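Long-range contact in response regulator aspartate phosphatase H (PDB 3Q15), which dephosphorylates the sporulation phosphotransferase Spo0F and also acts on the response regulator ComA, helping to separate competence from sporulation in time: residues 6-12 with 41-46. Residues are numbered along the deposited sequence; the frame is centred on the assembly and turned at random.
Sequences AIPSSRV and DIQQME
I7 and M45 pair through an isolated beta bridge in the N-terminal three-helix bundle of this Rap protein, a worked example of how the first modelled residues of a chain can be tied to a distant interhelical turn. The bridge joins the residues leading into helix 9-24 to the turn between helices 28-41 and 49-67. Two nearly straight backbone hydrogen bonds make it: I7 N donates to Q44 O at 3.0 Å, and E46 N returns a bond to I7 O at 3.0 Å. I7 O also receives a CA-H...O contact from M45 CA.

Apolar packing accompanies the bridge. The end of the extended I7 side chain lies against the last turn of helix 28-41, with CD1 4.0 Å from D41 CB, while the carboxylate of D41 turns to K15 in a salt bridge. M45 CG passes I7 O, and SD comes within 3.6 Å of S9 CB, chi1 of -177° having carried CG away from the backbone N; V12 CG2 lies 3.9 Å from the same sulfur. V12 CG1 meets I42 CG1 crosswise, and both V12 and M45 continue onto L51 of helix 49-67.

A side-chain bond completes the join at the start of helix 9-24, where S9 OG is hydrogen-bonded to D48. Extended beyond CG, E46 receives S9 N on OE1 at 3.2 Å, the donor lying 37° out of the carboxylate plane.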
loop_
_atom_site.group_PDB
_atom_site.type_symbol
_atom_site.label_atom_id
_atom_site.label_comp_id
_atom_site.label_asym_id
_atom_site.label_seq_id
_atom_site.Cartn_x
_atom_site.Cartn_y
_atom_site.Cartn_z
ATOM N N ALA A 6 -3.784 26.340 -15.226
ATOM C CA ALA A 6 -3.024 25.285 -15.888
ATOM C C ALA A 6 -3.715 23.934 -15.744
ATOM O O ALA A 6 -4.140 23.556 -14.652
ATOM C CB ALA A 6 -1.609 25.219 -15.332
ATOM N N ILE A 7 -3.820 23.209 -16.852
ATOM C CA ILE A 7 -4.472 21.906 -16.865
ATOM C C ILE A 7 -3.527 20.808 -16.384
ATOM O O ILE A 7 -2.435 20.647 -16.925
ATOM C CB ILE A 7 -4.963 21.547 -18.281
ATOM C CG1 ILE A 7 -5.777 22.699 -18.876
ATOM C CG2 ILE A 7 -5.773 20.259 -18.258
ATOM C CD1 ILE A 7 -6.225 22.460 -20.306
ATOM N N PRO A 8 -3.945 20.052 -15.358
ATOM C CA PRO A 8 -3.156 18.914 -14.871
ATOM C C PRO A 8 -2.948 17.892 -15.983
ATOM O O PRO A 8 -3.894 17.580 -16.701
ATOM C CB PRO A 8 -4.041 18.316 -13.775
ATOM C CG PRO A 8 -4.940 19.427 -13.350
ATOM C CD PRO A 8 -5.174 20.260 -14.573
ATOM N N SER A 9 -1.726 17.381 -16.111
ATOM C CA SER A 9 -1.382 16.448 -17.182
ATOM C C SER A 9 -2.150 15.131 -17.091
ATOM O O SER A 9 -2.314 14.435 -18.091
ATOM C CB SER A 9 0.121 16.171 -17.190
ATOM O OG SER A 9 0.531 15.583 -15.968
ATOM N N SER A 10 -2.607 14.788 -15.892
ATOM C CA SER A 10 -3.410 13.587 -15.699
ATOM C C SER A 10 -4.769 13.746 -16.378
ATOM O O SER A 10 -5.322 12.789 -16.924
ATOM C CB SER A 10 -3.605 13.309 -14.211
ATOM O OG SER A 10 -4.389 14.326 -13.618
ATOM N N ARG A 11 -5.302 14.963 -16.336
ATOM C CA ARG A 11 -6.554 15.270 -17.012
ATOM C C ARG A 11 -6.382 15.086 -18.513
ATOM O O ARG A 11 -7.245 14.518 -19.179
ATOM C CB ARG A 11 -7.005 16.699 -16.702
ATOM C CG ARG A 11 -8.408 17.023 -17.193
ATOM C CD ARG A 11 -8.775 18.466 -16.889
ATOM N NE ARG A 11 -8.738 18.752 -15.458
ATOM C CZ ARG A 11 -8.775 19.976 -14.939
ATOM N NH1 ARG A 11 -8.843 21.037 -15.734
ATOM N NH2 ARG A 11 -8.737 20.142 -13.622
ATOM N N VAL A 12 -5.261 15.558 -19.046
ATOM C CA VAL A 12 -4.984 15.398 -20.469
ATOM C C VAL A 12 -4.714 13.932 -20.799
ATOM O O VAL A 12 -5.039 13.455 -21.890
ATOM C CB VAL A 12 -3.799 16.264 -20.917
ATOM C CG1 VAL A 12 -3.495 16.022 -22.388
ATOM C CG2 VAL A 12 -4.100 17.732 -20.666
ATOM N N ASP A 41 -5.428 21.283 -25.323
ATOM C CA ASP A 41 -5.221 21.198 -23.882
ATOM C C ASP A 41 -3.741 21.261 -23.514
ATOM O O ASP A 41 -3.369 21.873 -22.513
ATOM C CB ASP A 41 -5.846 19.920 -23.317
ATOM C CG ASP A 41 -7.347 19.854 -23.541
ATOM O OD1 ASP A 41 -7.905 18.737 -23.510
ATOM O OD2 ASP A 41 -7.965 20.919 -23.754
ATOM N N ILE A 42 -2.903 20.625 -24.328
ATOM C CA ILE A 42 -1.463 20.601 -24.080
ATOM C C ILE A 42 -0.848 22.003 -24.080
ATOM O O ILE A 42 0.102 22.277 -23.344
ATOM C CB ILE A 42 -0.732 19.698 -25.092
ATOM C CG1 ILE A 42 -1.109 18.234 -24.852
ATOM C CG2 ILE A 42 0.768 19.883 -24.984
ATOM C CD1 ILE A 42 -0.400 17.262 -25.754
ATOM N N GLN A 43 -1.404 22.892 -24.898
ATOM C CA GLN A 43 -0.922 24.267 -24.977
ATOM C C GLN A 43 -1.158 25.018 -23.668
ATOM O O GLN A 43 -0.628 26.110 -23.466
ATOM C CB GLN A 43 -1.600 25.004 -26.134
ATOM C CG GLN A 43 -1.434 24.324 -27.484
ATOM C CD GLN A 43 -2.113 25.084 -28.609
ATOM O OE1 GLN A 43 -2.576 26.211 -28.422
ATOM N NE2 GLN A 43 -2.176 24.469 -29.784
ATOM N N GLN A 44 -1.958 24.425 -22.785
ATOM C CA GLN A 44 -2.261 25.023 -21.488
ATOM C C GLN A 44 -1.949 24.052 -20.349
ATOM O O GLN A 44 -2.336 24.279 -19.202
ATOM C CB GLN A 44 -3.734 25.442 -21.426
ATOM C CG GLN A 44 -4.119 26.544 -22.403
ATOM C CD GLN A 44 -3.592 27.905 -21.989
ATOM O OE1 GLN A 44 -2.846 28.547 -22.731
ATOM N NE2 GLN A 44 -3.982 28.356 -20.802
ATOM N N MET A 45 -1.247 22.972 -20.672
ATOM C CA MET A 45 -0.965 21.920 -19.699
ATOM C C MET A 45 0.288 22.204 -18.880
ATOM O O MET A 45 1.251 22.784 -19.382
ATOM C CB MET A 45 -0.817 20.571 -20.406
ATOM C CG MET A 45 -0.586 19.392 -19.468
ATOM S SD MET A 45 -0.244 17.855 -20.347
ATOM C CE MET A 45 1.361 18.217 -21.058
ATOM N N GLU A 46 0.271 21.788 -17.617
ATOM C CA GLU A 46 1.469 21.825 -16.789
ATOM C C GLU A 46 2.549 20.979 -17.452
ATOM O O GLU A 46 2.245 20.055 -18.210
ATOM C CB GLU A 46 1.170 21.286 -15.390
ATOM C CG GLU A 46 0.770 19.819 -15.371
ATOM C CD GLU A 46 0.621 19.268 -13.967
ATOM O OE1 GLU A 46 0.340 18.056 -13.826
ATOM O OE2 GLU A 46 0.786 20.046 -13.003
#